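Local atomic coordinates of eukaryotic translation initiation factor 2D (Homo sapiens, PDB entry 5W2F), a protein that delivers tRNA to the P-site of the eukaryotic ribosome in a GTP-independent manner during translation initiation. Residues A[97-102]-A[185-190]; A[109-114]-A[132-137]; A[126-131]-A[167-172]; A[173-178]-A[197-202]. All coordinates share one frame; numbering follows the deposited sequence. Where two conformers were deposited one is given.

Interaction 1 (A[97-102]-A[185-190]); sequences TLPGQE and EYQLPR
With chi1 at -60° in Leu98 and -66° in Leu188, each leucine turns its CG away from its own carbonyl carbon, and the two side chains slant across one another until their CD2 methyls meet at 3.9 Å. The same branch of Leu98 also lies 4.2 Å from CB of Tyr186, oblique to the ring. Beside this buried pair, the more exposed Pro99 ring presses on backbone: its CD is 3.3 Å from Tyr186 O, and its CG is 3.5 Å from Glu185 O. Gln187 also touches the Pro99 ring through its CG, less certainly because this is one of two conformers; in it the bend at chi2 leads the amide away to the carbonyl of Glu184. Polar linkage comes from water 1, which bridges Thr97 O at 2.7 Å and Tyr186 O at 2.8 Å, the use of its protons unsettled because other acceptors are near. Leu98 to Gln101 forms a type II beta turn with Gly100 at positive phi, and Gln187, also at positive phi, ends the helical run. The arrangement is thus a beta-hairpin loop, between strands 91-96 and 104-107, docked on the C-terminal end of helix 175-185 in the SUI1 domain of eIF2D's C-terminal region.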
loop_
_atom_site.group_PDB
_atom_site.type_symbol
_atom_site.label_atom_id
_atom_site.label_comp_id
_atom_site.label_asym_id
_atom_site.label_seq_id
_atom_site.Cartn_x
_atom_site.Cartn_y
_atom_site.Cartn_z
ATOM N N THR A 97 -4.140 2.891 10.457
ATOM C CA THR A 97 -4.968 3.272 11.610
ATOM C C THR A 97 -4.283 4.387 12.368
ATOM O O THR A 97 -3.278 4.171 13.025
ATOM C CB THR A 97 -5.271 2.070 12.530
ATOM O OG1 THR A 97 -5.879 1.036 11.752
ATOM C CG2 THR A 97 -6.226 2.459 13.661
ATOM N N LEU A 98 -4.842 5.579 12.249
ATOM C CA LEU A 98 -4.360 6.728 12.977
ATOM C C LEU A 98 -4.952 6.677 14.381
ATOM O O LEU A 98 -6.071 6.191 14.571
ATOM C CB LEU A 98 -4.727 8.025 12.255
ATOM C CG LEU A 98 -4.179 8.181 10.829
ATOM C CD1 LEU A 98 -4.734 9.428 10.205
ATOM C CD2 LEU A 98 -2.658 8.185 10.808
ATOM N N PRO A 99 -4.215 7.192 15.377
ATOM C CA PRO A 99 -4.759 7.183 16.740
ATOM C C PRO A 99 -6.100 7.884 16.857
ATOM O O PRO A 99 -6.300 8.994 16.341
ATOM C CB PRO A 99 -3.702 7.943 17.542
ATOM C CG PRO A 99 -2.456 7.734 16.758
ATOM C CD PRO A 99 -2.891 7.812 15.335
ATOM N N GLY A 100 -7.031 7.204 17.498
ATOM C CA GLY A 100 -8.327 7.777 17.762
ATOM C C GLY A 100 -9.298 7.835 16.601
ATOM O O GLY A 100 -10.321 8.478 16.701
ATOM N N GLN A 101 -8.991 7.161 15.505
ATOM C CA GLN A 101 -9.817 7.210 14.319
ATOM C C GLN A 101 -10.016 5.839 13.725
ATOM O O GLN A 101 -9.222 4.923 13.930
ATOM C CB GLN A 101 -9.135 8.079 13.282
ATOM C CG GLN A 101 -8.855 9.473 13.767
ATOM C CD GLN A 101 -8.634 10.410 12.607
ATOM O OE1 GLN A 101 -9.584 10.835 11.951
ATOM N NE2 GLN A 101 -7.380 10.694 12.313
ATOM N N GLU A 102 -11.087 5.701 12.957
ATOM C CA GLU A 102 -11.347 4.465 12.273
ATOM C C GLU A 102 -10.249 4.175 11.238
ATOM O O GLU A 102 -9.702 5.102 10.640
ATOM C CB GLU A 102 -12.707 4.500 11.580
ATOM C CG GLU A 102 -13.842 4.514 12.604
ATOM C CD GLU A 102 -15.230 4.262 12.058
ATOM O OE1 GLU A 102 -15.705 5.053 11.251
ATOM O OE2 GLU A 102 -15.853 3.272 12.492
ATOM N N GLU A 185 2.779 11.712 17.458
ATOM C CA GLU A 185 1.359 12.055 17.411
ATOM C C GLU A 185 0.522 11.098 16.576
ATOM O O GLU A 185 -0.533 10.659 17.033
ATOM C CB GLU A 185 1.177 13.466 16.905
ATOM C CG GLU A 185 1.695 14.478 17.876
ATOM C CD GLU A 185 1.007 14.368 19.236
ATOM O OE1 GLU A 185 -0.237 14.403 19.281
ATOM O OE2 GLU A 185 1.716 14.194 20.247
ATOM N N TYR A 186 1.003 10.732 15.388
ATOM C CA TYR A 186 0.245 9.820 14.527
ATOM C C TYR A 186 0.694 8.366 14.604
ATOM O O TYR A 186 0.065 7.520 13.987
ATOM C CB TYR A 186 0.216 10.334 13.079
ATOM C CG TYR A 186 -0.527 11.637 12.956
ATOM C CD1 TYR A 186 -1.868 11.721 13.332
ATOM C CD2 TYR A 186 0.076 12.780 12.454
ATOM C CE1 TYR A 186 -2.569 12.922 13.239
ATOM C CE2 TYR A 186 -0.621 13.969 12.346
ATOM C CZ TYR A 186 -1.933 14.044 12.757
ATOM O OH TYR A 186 -2.614 15.243 12.652
ATOM N N GLN A 187 1.768 8.077 15.352
ATOM C CA GLN A 187 2.217 6.688 15.612
ATOM C C GLN A 187 2.472 5.892 14.335
ATOM O O GLN A 187 2.254 4.679 14.268
ATOM C CB GLN A 187 1.219 5.952 16.524
ATOM C CG GLN A 187 1.147 6.523 17.931
ATOM C CD GLN A 187 2.378 6.207 18.756
ATOM O OE1 GLN A 187 2.805 5.060 18.832
ATOM N NE2 GLN A 187 2.958 7.232 19.375
ATOM N N LEU A 188 2.964 6.582 13.313
ATOM C CA LEU A 188 3.238 5.950 12.044
ATOM C C LEU A 188 4.546 5.138 12.120
ATOM O O LEU A 188 5.440 5.483 12.899
ATOM C CB LEU A 188 3.300 6.984 10.925
ATOM C CG LEU A 188 1.994 7.701 10.597
ATOM C CD1 LEU A 188 2.231 8.755 9.547
ATOM C CD2 LEU A 188 0.926 6.741 10.110
ATOM N N PRO A 189 4.675 4.079 11.303
ATOM C CA PRO A 189 5.901 3.272 11.378
ATOM C C PRO A 189 7.111 4.008 10.801
ATOM O O PRO A 189 7.062 4.500 9.668
ATOM C CB PRO A 189 5.577 2.047 10.514
ATOM C CG PRO A 189 4.123 2.075 10.335
ATOM C CD PRO A 189 3.720 3.509 10.348
ATOM N N ARG A 190 8.200 4.017 11.558
ATOM C CA ARG A 190 9.422 4.649 11.125
ATOM C C ARG A 190 9.941 4.101 9.792
ATOM O O ARG A 190 10.496 4.850 9.005
ATOM C CB ARG A 190 10.471 4.500 12.229
ATOM C CG ARG A 190 11.856 4.991 11.890
ATOM C CD ARG A 190 11.927 6.461 11.478
ATOM N NE ARG A 190 13.314 6.820 11.178
ATOM C CZ ARG A 190 13.985 6.428 10.094
ATOM N NH1 ARG A 190 13.394 5.694 9.142
ATOM N NH2 ARG A 190 15.274 6.780 9.955
HETATM O O HOH W 1 -0.678 4.911 13.386
#

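Interaction 2 (A[109-114]-A[132-137]); sequences RICPID and LEAYGL
Tyr135 supplies the tight part of this contact, its hydroxyl donating to the backbone carbonyl of Cys111 with OH to O at only 2.6 Å. Its chi1 of -65° sets CG opposite its own carbonyl carbon and sends the ring toward Cys111 and Ile113. The approach is bent, with a C=O...donor angle of 136°, and the donor stands 39° above the carbonyl plane, while the carbonyl oxygen lies at the ring edge. Ile113 meets the same ring obliquely, CG1 lying 3.5 Å from CD1 of Tyr135 and CD1 close to that same ring atom. The Ile110 side chain crosses the tyrosine at about a right angle and brings CG2 to 3.4 Å from the Tyr135 OH. Ile3 and His192 touch the ring as well, which agrees with its burial.

Packing is slacker inward, where CD1 of Ile113 and CD2 of Leu132 come no closer than 4.4 Å and Leu182 of helix 175-185 touches both side chains. On the partly exposed side, SG of Cys111 makes a close but doubtful touch with CB of Ala134 at 3.6 Å, since it belongs to one of two deposited conformers.

The loop opposite is held by its own backbone: Leu132 O accepts from Tyr135 N at 3.0 Å and from Leu137 N, which arrive from opposite faces of the carbonyl plane. This is a short 3-10 turn leading from strand 124-130 toward helix 139-150, closed against the run into strand 113-121, the first strand of the SUI1 alpha/beta fold.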
loop_
_atom_site.group_PDB
_atom_site.type_symbol
_atom_site.label_atom_id
_atom_site.label_comp_id
_atom_site.label_asym_id
_atom_site.label_seq_id
_atom_site.Cartn_x
_atom_site.Cartn_y
_atom_site.Cartn_z
ATOM N N ARG A 109 0.502 0.346 -3.782
ATOM C CA ARG A 109 1.641 -0.051 -2.986
ATOM C C ARG A 109 1.911 1.014 -1.948
ATOM O O ARG A 109 1.640 2.205 -2.159
ATOM C CB ARG A 109 2.860 -0.287 -3.874
ATOM C CG ARG A 109 2.595 -1.391 -4.889
ATOM C CD ARG A 109 3.853 -2.093 -5.355
ATOM N NE ARG A 109 3.508 -3.186 -6.262
ATOM C CZ ARG A 109 3.000 -4.369 -5.898
ATOM N NH1 ARG A 109 2.763 -4.675 -4.618
ATOM N NH2 ARG A 109 2.727 -5.266 -6.835
ATOM N N ILE A 110 2.414 0.569 -0.805
ATOM C CA ILE A 110 2.788 1.471 0.263
ATOM C C ILE A 110 3.973 2.289 -0.309
ATOM O O ILE A 110 4.889 1.723 -0.927
ATOM C CB ILE A 110 3.173 0.711 1.565
ATOM C CG1 ILE A 110 2.021 -0.206 2.042
ATOM C CG2 ILE A 110 3.519 1.699 2.674
ATOM C CD1 ILE A 110 2.418 -1.325 2.978
ATOM N N CYS A 111 3.870 3.609 -0.190
ATOM C CA CYS A 111 4.943 4.535 -0.538
ATOM C C CYS A 111 5.305 5.271 0.745
ATOM O O CYS A 111 4.447 5.494 1.586
ATOM C CB CYS A 111 4.465 5.548 -1.583
ATOM S SG CYS A 111 2.962 6.470 -1.152
ATOM N N PRO A 112 6.569 5.660 0.889
ATOM C CA PRO A 112 6.978 6.345 2.092
ATOM C C PRO A 112 6.555 7.799 2.115
ATOM O O PRO A 112 6.420 8.431 1.054
ATOM C CB PRO A 112 8.497 6.267 2.035
ATOM C CG PRO A 112 8.798 6.258 0.561
ATOM C CD PRO A 112 7.690 5.471 -0.049
ATOM N N ILE A 113 6.387 8.326 3.326
ATOM C CA ILE A 113 6.389 9.790 3.490
ATOM C C ILE A 113 7.837 10.249 3.320
ATOM O O ILE A 113 8.746 9.657 3.913
ATOM C CB ILE A 113 5.864 10.203 4.858
ATOM C CG1 ILE A 113 4.386 9.861 4.958
ATOM C CG2 ILE A 113 6.095 11.689 5.086
ATOM C CD1 ILE A 113 3.801 9.969 6.346
ATOM N N ASP A 114 8.043 11.246 2.468
ATOM C CA ASP A 114 9.367 11.800 2.223
ATOM C C ASP A 114 9.442 13.187 2.826
ATOM O O ASP A 114 8.635 14.056 2.502
ATOM C CB ASP A 114 9.693 11.902 0.720
ATOM C CG ASP A 114 9.540 10.600 -0.014
ATOM O OD1 ASP A 114 10.069 9.574 0.452
ATOM O OD2 ASP A 114 8.851 10.610 -1.064
ATOM N N LEU A 132 1.778 12.651 2.459
ATOM C CA LEU A 132 0.969 12.641 3.661
ATOM C C LEU A 132 -0.379 11.982 3.399
ATOM O O LEU A 132 -0.884 11.250 4.254
ATOM C CB LEU A 132 0.766 14.059 4.191
ATOM C CG LEU A 132 2.027 14.702 4.776
ATOM C CD1 LEU A 132 1.834 16.207 4.909
ATOM C CD2 LEU A 132 2.385 14.086 6.114
ATOM N N GLU A 133 -0.968 12.235 2.229
ATOM C CA GLU A 133 -2.297 11.717 1.933
ATOM C C GLU A 133 -2.292 10.189 1.833
ATOM O O GLU A 133 -3.309 9.560 2.062
ATOM C CB GLU A 133 -2.850 12.358 0.652
ATOM C CG GLU A 133 -3.012 13.895 0.753
ATOM C CD GLU A 133 -2.911 14.690 -0.593
ATOM O OE1 GLU A 133 -1.910 14.617 -1.353
ATOM O OE2 GLU A 133 -3.845 15.440 -0.906
ATOM N N ALA A 134 -1.148 9.587 1.522
ATOM C CA ALA A 134 -1.031 8.122 1.474
ATOM C C ALA A 134 -1.275 7.475 2.827
ATOM O O ALA A 134 -1.560 6.276 2.910
ATOM C CB ALA A 134 0.332 7.717 0.941
ATOM N N TYR A 135 -1.153 8.272 3.888
ATOM C CA TYR A 135 -1.367 7.825 5.267
ATOM C C TYR A 135 -2.610 8.443 5.885
ATOM O O TYR A 135 -2.812 8.357 7.104
ATOM C CB TYR A 135 -0.114 8.078 6.121
ATOM C CG TYR A 135 1.005 7.229 5.611
ATOM C CD1 TYR A 135 1.747 7.608 4.497
ATOM C CD2 TYR A 135 1.305 6.005 6.203
ATOM C CE1 TYR A 135 2.725 6.777 3.968
ATOM C CE2 TYR A 135 2.292 5.194 5.678
ATOM C CZ TYR A 135 3.001 5.579 4.567
ATOM O OH TYR A 135 3.973 4.752 4.072
ATOM N N GLY A 136 -3.488 8.994 5.043
ATOM C CA GLY A 136 -4.719 9.576 5.527
ATOM C C GLY A 136 -4.603 10.895 6.242
ATOM O O GLY A 136 -5.530 11.287 6.953
ATOM N N LEU A 137 -3.504 11.606 6.001
ATOM C CA LEU A 137 -3.281 12.897 6.628
ATOM C C LEU A 137 -3.573 14.010 5.619
ATOM O O LEU A 137 -3.200 13.927 4.467
ATOM C CB LEU A 137 -1.841 13.008 7.122
ATOM C CG LEU A 137 -1.471 12.024 8.230
ATOM C CD1 LEU A 137 0.015 12.100 8.517
ATOM C CD2 LEU A 137 -2.276 12.270 9.503
#

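Interaction 3 (A[126-131]-A[167-172]); sequences VTVVRN and QVQIQG
Two neighbouring antiparallel strands of the SUI1-type mixed sheet meet here: 126-130, whose other neighbour is strand 113-121, and 167-171, whose other neighbour is strand 154-158. Their short segments run at 163° to each other, 4.6 Å apart at closest approach. Thr127 with Ile170 and Val129 with Val168 are the hydrogen-bonded pairs, each closed by two N-H...O bonds lying in the carbonyl plane. The straightest is Thr127 N to Ile170 O, 2.9 Å long with 171° at the hydrogen; Val168 N to Val129 O is longer, at 3.1 Å. Between them sits the non-hydrogen-bonded pair Val128 and Gln169, where Thr127 O draws a CA-H...O contact from Gln169 CA at 3.2 Å.

The face carrying Thr127, Val129, Val168 and Ile170 is buried, with Val168 and Ile170 reaching helix 139-150. There CG2 of Val129 and CD1 of Ile170 touch at 4.0 Å. On the other face, Val128 and Gln169 lie side by side, and the Gln169 amide oxygen is bonded to Arg120.

Just past the end of strand 166-171, Gly172 O accepts from Thr127 OG1 at 2.7 Å, the hydroxyl turned beside its own backbone N (chi1 -55°). Arg130 crosses Gln167 with guanidinium and amide planes perpendicular; NH2 also bonds to Pro160 O, and water 2 joins NH2 to Gln167 OE1, donating to the latter at 2.7 Å.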
loop_
_atom_site.group_PDB
_atom_site.type_symbol
_atom_site.label_atom_id
_atom_site.label_comp_id
_atom_site.label_asym_id
_atom_site.label_seq_id
_atom_site.Cartn_x
_atom_site.Cartn_y
_atom_site.Cartn_z
ATOM N N VAL A 126 14.226 25.184 3.386
ATOM C CA VAL A 126 12.847 24.787 3.602
ATOM C C VAL A 126 12.760 23.283 3.791
ATOM O O VAL A 126 13.657 22.543 3.395
ATOM C CB VAL A 126 11.926 25.202 2.439
ATOM C CG1 VAL A 126 11.878 26.720 2.342
ATOM C CG2 VAL A 126 12.326 24.533 1.122
ATOM N N THR A 127 11.674 22.863 4.420
ATOM C CA THR A 127 11.364 21.455 4.666
ATOM C C THR A 127 10.154 21.093 3.825
ATOM O O THR A 127 9.138 21.800 3.856
ATOM C CB THR A 127 11.087 21.223 6.157
ATOM O OG1 THR A 127 12.194 21.696 6.923
ATOM C CG2 THR A 127 10.873 19.767 6.467
ATOM N N VAL A 128 10.277 20.025 3.034
ATOM C CA VAL A 128 9.233 19.617 2.097
ATOM C C VAL A 128 8.769 18.206 2.440
ATOM O O VAL A 128 9.594 17.304 2.595
ATOM C CB VAL A 128 9.747 19.694 0.652
ATOM C CG1 VAL A 128 8.668 19.264 -0.329
ATOM C CG2 VAL A 128 10.319 21.095 0.343
ATOM N N VAL A 129 7.450 18.036 2.557
ATOM C CA VAL A 129 6.853 16.786 3.031
ATOM C C VAL A 129 5.874 16.253 2.002
ATOM O O VAL A 129 4.857 16.904 1.720
ATOM C CB VAL A 129 6.154 16.967 4.389
ATOM C CG1 VAL A 129 5.743 15.602 4.954
ATOM C CG2 VAL A 129 7.053 17.732 5.363
ATOM N N ARG A 130 6.201 15.082 1.440
ATOM C CA ARG A 130 5.435 14.430 0.385
ATOM C C ARG A 130 4.793 13.142 0.915
ATOM O O ARG A 130 5.361 12.471 1.764
ATOM C CB ARG A 130 6.434 14.061 -0.753
ATOM C CG ARG A 130 5.870 13.250 -1.906
ATOM C CD ARG A 130 6.954 12.918 -2.909
ATOM N NE ARG A 130 7.415 14.124 -3.609
ATOM C CZ ARG A 130 7.028 14.529 -4.812
ATOM N NH1 ARG A 130 6.181 13.829 -5.540
ATOM N NH2 ARG A 130 7.497 15.666 -5.289
ATOM N N ASN A 131 3.624 12.813 0.359
ATOM C CA ASN A 131 2.876 11.571 0.585
ATOM C C ASN A 131 2.101 11.501 1.881
ATOM O O ASN A 131 1.720 10.422 2.324
ATOM C CB ASN A 131 3.741 10.318 0.388
ATOM C CG ASN A 131 4.056 10.068 -1.045
ATOM O OD1 ASN A 131 3.247 10.361 -1.944
ATOM N ND2 ASN A 131 5.212 9.480 -1.280
ATOM N N GLN A 167 1.955 18.582 -1.336
ATOM C CA GLN A 167 3.040 18.564 -0.365
ATOM C C GLN A 167 2.935 19.784 0.549
ATOM O O GLN A 167 2.335 20.813 0.196
ATOM C CB GLN A 167 4.404 18.552 -1.059
ATOM C CG GLN A 167 4.681 19.767 -1.923
ATOM C CD GLN A 167 5.992 19.626 -2.642
ATOM O OE1 GLN A 167 6.467 18.516 -2.864
ATOM N NE2 GLN A 167 6.545 20.721 -3.056
ATOM N N VAL A 168 3.493 19.648 1.743
ATOM C CA VAL A 168 3.612 20.735 2.684
ATOM C C VAL A 168 5.039 21.255 2.643
ATOM O O VAL A 168 5.984 20.477 2.698
ATOM C CB VAL A 168 3.259 20.277 4.101
ATOM C CG1 VAL A 168 3.467 21.382 5.125
ATOM C CG2 VAL A 168 1.838 19.739 4.144
ATOM N N GLN A 169 5.179 22.572 2.571
ATOM C CA GLN A 169 6.461 23.227 2.734
ATOM C C GLN A 169 6.449 24.039 4.005
ATOM O O GLN A 169 5.479 24.775 4.265
ATOM C CB GLN A 169 6.737 24.095 1.534
ATOM C CG GLN A 169 6.993 23.285 0.288
ATOM C CD GLN A 169 7.508 24.139 -0.861
ATOM O OE1 GLN A 169 7.132 25.314 -0.988
ATOM N NE2 GLN A 169 8.364 23.557 -1.709
ATOM N N ILE A 170 7.528 23.940 4.768
ATOM C CA ILE A 170 7.681 24.739 5.972
ATOM C C ILE A 170 8.999 25.509 5.867
ATOM O O ILE A 170 10.016 24.930 5.524
ATOM C CB ILE A 170 7.698 23.894 7.266
ATOM C CG1 ILE A 170 6.602 22.816 7.258
ATOM C CG2 ILE A 170 7.587 24.816 8.483
ATOM C CD1 ILE A 170 7.106 21.451 6.769
ATOM N N GLN A 171 8.965 26.813 6.149
ATOM C CA GLN A 171 10.204 27.583 6.152
ATOM C C GLN A 171 11.152 27.036 7.227
ATOM O O GLN A 171 10.730 26.669 8.328
ATOM C CB GLN A 171 9.899 29.058 6.408
ATOM C CG GLN A 171 9.205 29.747 5.256
ATOM C CD GLN A 171 10.014 29.762 3.967
ATOM O OE1 GLN A 171 9.486 29.471 2.887
ATOM N NE2 GLN A 171 11.292 30.108 4.069
ATOM N N GLY A 172 12.429 26.950 6.871
ATOM C CA GLY A 172 13.457 26.526 7.788
ATOM C C GLY A 172 13.635 25.015 7.844
ATOM O O GLY A 172 13.081 24.278 7.033
HETATM O O HOH W 2 8.892 17.893 -3.777
#

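Interaction 4 (A[173-178]-A[197-202]); sequences NQVHHL and EKALKP. With FMT (formic acid), chain C; FMT (formic acid), chain D.
Lys201 lays its CE over one face of the His176 imidazole, 3.9 Å from the ring centroid and 25° off the normal, a CH-pi contact. The histidine is turned into position by chi1 of 57°, with CG between its backbone N and carbonyl carbon, while the lysine runs extended beyond CG. Nearby, CG1 of Val175 packs on CB of Ala199 at 3.7 Å. Leu200 completes the first shell: its CG lies 3.5 Å from ND2 of Asn173, the two side chains crossing at a slant.

Water 3 ties the segments together. It donates to Asn173 OD1 at 2.7 Å, accepts from Leu200 N at 2.8 Å and is hydrogen-bonded to His176 ND1 at 2.8 Å.

These groups lie against the first turn of helix 175-185 in the SUI1 alpha/beta fold, where the C-terminal tail after strand 193-194 packs. Gln174 holds the N-cap position, and its backbone N is hydrogen-bonded to Thr127 OG1 of the sheet. Val175, directed at the tail, also touches Ile115 and Leu117 of strand 113-121.

Farther out, CG of His177 lies near the rim of the opposite face of the His176 ring. Two formic acid molecules, probably from the crystallisation liquor, bind at the outer edge: His177 ND1 donates to O2 of the chain C molecule at 2.6 Å, and Asn173 ND2 to O1 of the chain D one at 2.9 Å.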
loop_
_atom_site.group_PDB
_atom_site.type_symbol
_atom_site.label_atom_id
_atom_site.label_comp_id
_atom_site.label_asym_id
_atom_site.label_seq_id
_atom_site.Cartn_x
_atom_site.Cartn_y
_atom_site.Cartn_z
ATOM N N ASN A 173 14.439 24.588 8.813
ATOM C CA ASN A 173 14.813 23.191 9.005
ATOM C C ASN A 173 13.962 22.615 10.110
ATOM O O ASN A 173 14.213 22.852 11.299
ATOM C CB ASN A 173 16.290 23.102 9.318
ATOM C CG ASN A 173 16.782 21.672 9.441
ATOM O OD1 ASN A 173 15.989 20.749 9.660
ATOM N ND2 ASN A 173 18.099 21.484 9.322
ATOM N N GLN A 174 12.934 21.862 9.710
ATOM C CA GLN A 174 11.884 21.449 10.637
ATOM C C GLN A 174 11.735 19.947 10.738
ATOM O O GLN A 174 10.714 19.460 11.242
ATOM C CB GLN A 174 10.546 22.080 10.231
ATOM C CG GLN A 174 10.627 23.582 9.984
ATOM C CD GLN A 174 11.041 24.405 11.198
ATOM O OE1 GLN A 174 11.083 23.923 12.337
ATOM N NE2 GLN A 174 11.325 25.681 10.951
ATOM N N VAL A 175 12.746 19.209 10.269
ATOM C CA VAL A 175 12.637 17.750 10.178
ATOM C C VAL A 175 12.294 17.111 11.531
ATOM O O VAL A 175 11.458 16.200 11.606
ATOM C CB VAL A 175 13.911 17.140 9.592
ATOM C CG1 VAL A 175 13.798 15.621 9.474
ATOM C CG2 VAL A 175 14.273 17.764 8.251
ATOM N N HIS A 176 12.920 17.604 12.592
ATOM C CA HIS A 176 12.657 17.083 13.939
ATOM C C HIS A 176 11.209 17.230 14.372
ATOM O O HIS A 176 10.670 16.363 15.053
ATOM C CB HIS A 176 13.617 17.695 14.954
ATOM C CG HIS A 176 13.583 19.191 15.012
ATOM N ND1 HIS A 176 14.041 19.982 13.976
ATOM C CD2 HIS A 176 13.157 20.041 15.982
ATOM C CE1 HIS A 176 13.890 21.256 14.306
ATOM N NE2 HIS A 176 13.381 21.319 15.530
ATOM N N HIS A 177 10.553 18.294 13.936
ATOM C CA HIS A 177 9.140 18.468 14.241
ATOM C C HIS A 177 8.261 17.471 13.486
ATOM O O HIS A 177 7.219 17.051 14.003
ATOM C CB HIS A 177 8.700 19.898 13.949
ATOM C CG HIS A 177 9.339 20.914 14.841
ATOM N ND1 HIS A 177 9.213 20.897 16.216
ATOM C CD2 HIS A 177 10.115 21.983 14.545
ATOM C CE1 HIS A 177 9.881 21.920 16.724
ATOM N NE2 HIS A 177 10.421 22.606 15.730
ATOM N N LEU A 178 8.660 17.112 12.267
ATOM C CA LEU A 178 7.955 16.039 11.558
ATOM C C LEU A 178 8.142 14.698 12.252
ATOM O O LEU A 178 7.238 13.869 12.235
ATOM C CB LEU A 178 8.389 15.911 10.096
ATOM C CG LEU A 178 7.708 16.824 9.098
ATOM C CD1 LEU A 178 6.216 16.512 9.022
ATOM C CD2 LEU A 178 7.952 18.293 9.402
ATOM N N GLU A 197 16.458 10.944 9.243
ATOM C CA GLU A 197 17.893 10.857 9.509
ATOM C C GLU A 197 18.680 12.143 9.201
ATOM O O GLU A 197 19.844 12.271 9.600
ATOM C CB GLU A 197 18.503 9.703 8.715
ATOM C CG GLU A 197 18.605 9.897 7.197
ATOM C CD GLU A 197 17.298 9.707 6.416
ATOM O OE1 GLU A 197 16.230 9.365 6.982
ATOM O OE2 GLU A 197 17.347 9.866 5.180
ATOM N N LYS A 198 18.045 13.105 8.517
ATOM C CA LYS A 198 18.678 14.365 8.187
ATOM C C LYS A 198 18.309 15.451 9.183
ATOM O O LYS A 198 18.683 16.611 8.983
ATOM C CB LYS A 198 18.326 14.843 6.770
ATOM C CG LYS A 198 18.329 13.834 5.646
ATOM C CD LYS A 198 19.692 13.318 5.330
ATOM C CE LYS A 198 19.617 12.354 4.147
ATOM N NZ LYS A 198 20.906 11.683 3.893
ATOM N N ALA A 199 17.567 15.114 10.243
ATOM C CA ALA A 199 17.189 16.119 11.233
ATOM C C ALA A 199 18.383 16.690 11.970
ATOM O O ALA A 199 19.416 16.024 12.119
ATOM C CB ALA A 199 16.230 15.539 12.259
ATOM N N LEU A 200 18.200 17.877 12.520
ATOM C CA LEU A 200 19.247 18.485 13.332
ATOM C C LEU A 200 19.606 17.679 14.578
ATOM O O LEU A 200 20.760 17.656 14.981
ATOM C CB LEU A 200 18.830 19.873 13.773
ATOM C CG LEU A 200 18.785 20.912 12.675
ATOM C CD1 LEU A 200 17.951 22.133 13.084
ATOM C CD2 LEU A 200 20.179 21.308 12.254
ATOM N N LYS A 201 18.607 17.054 15.175
ATOM C CA LYS A 201 18.756 16.411 16.476
ATOM C C LYS A 201 17.756 15.289 16.567
ATOM O O LYS A 201 16.715 15.394 15.935
ATOM C CB LYS A 201 18.487 17.419 17.597
ATOM C CG LYS A 201 17.221 18.256 17.417
ATOM C CD LYS A 201 17.177 19.462 18.349
ATOM C CE LYS A 201 16.202 20.515 17.838
ATOM N NZ LYS A 201 16.117 21.709 18.715
ATOM N N PRO A 202 18.056 14.231 17.374
ATOM C CA PRO A 202 17.076 13.154 17.622
ATOM C C PRO A 202 15.808 13.649 18.326
ATOM O O PRO A 202 15.833 14.735 18.916
ATOM C CB PRO A 202 17.825 12.169 18.526
ATOM C CG PRO A 202 19.274 12.504 18.401
ATOM C CD PRO A 202 19.379 13.933 17.965
HETATM C C FMT C . 9.046 18.451 18.486
HETATM O O1 FMT C . 8.706 17.925 19.539
HETATM O O2 FMT C . 8.136 19.166 17.835
HETATM C C FMT D . 20.270 25.009 9.177
HETATM O O1 FMT D . 19.541 24.049 9.264
HETATM O O2 FMT D . 21.169 24.985 8.211
HETATM O O HOH W 3 15.759 19.174 11.851
#

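In the fold
Interactions 2 and 3 share the central sheet: strands 113-121 and 124-130 are neighbours in it, joined by Asp114 O to Arg130 N at 2.8 Å. Interaction 3, partly buried with its Thr127 and Val129 face inside, relies on repeated backbone bonds, whereas interaction 2, nearest the chain centre, combines one tyrosine hydroxyl bond with apolar packing. Interaction 1 extends that packing, as Leu188 CD1 lies 3.8 Å from Ile113 CD1, but its outer side is exposed and water-bridged. Interaction 4 is a surface contact, tied to interaction 3 through Thr127 OG1 and Gln174 N. Helix 175-185 serves interactions 1 and 4, at its C-terminal and N-terminal ends respectively, their centres about 20 Å apart.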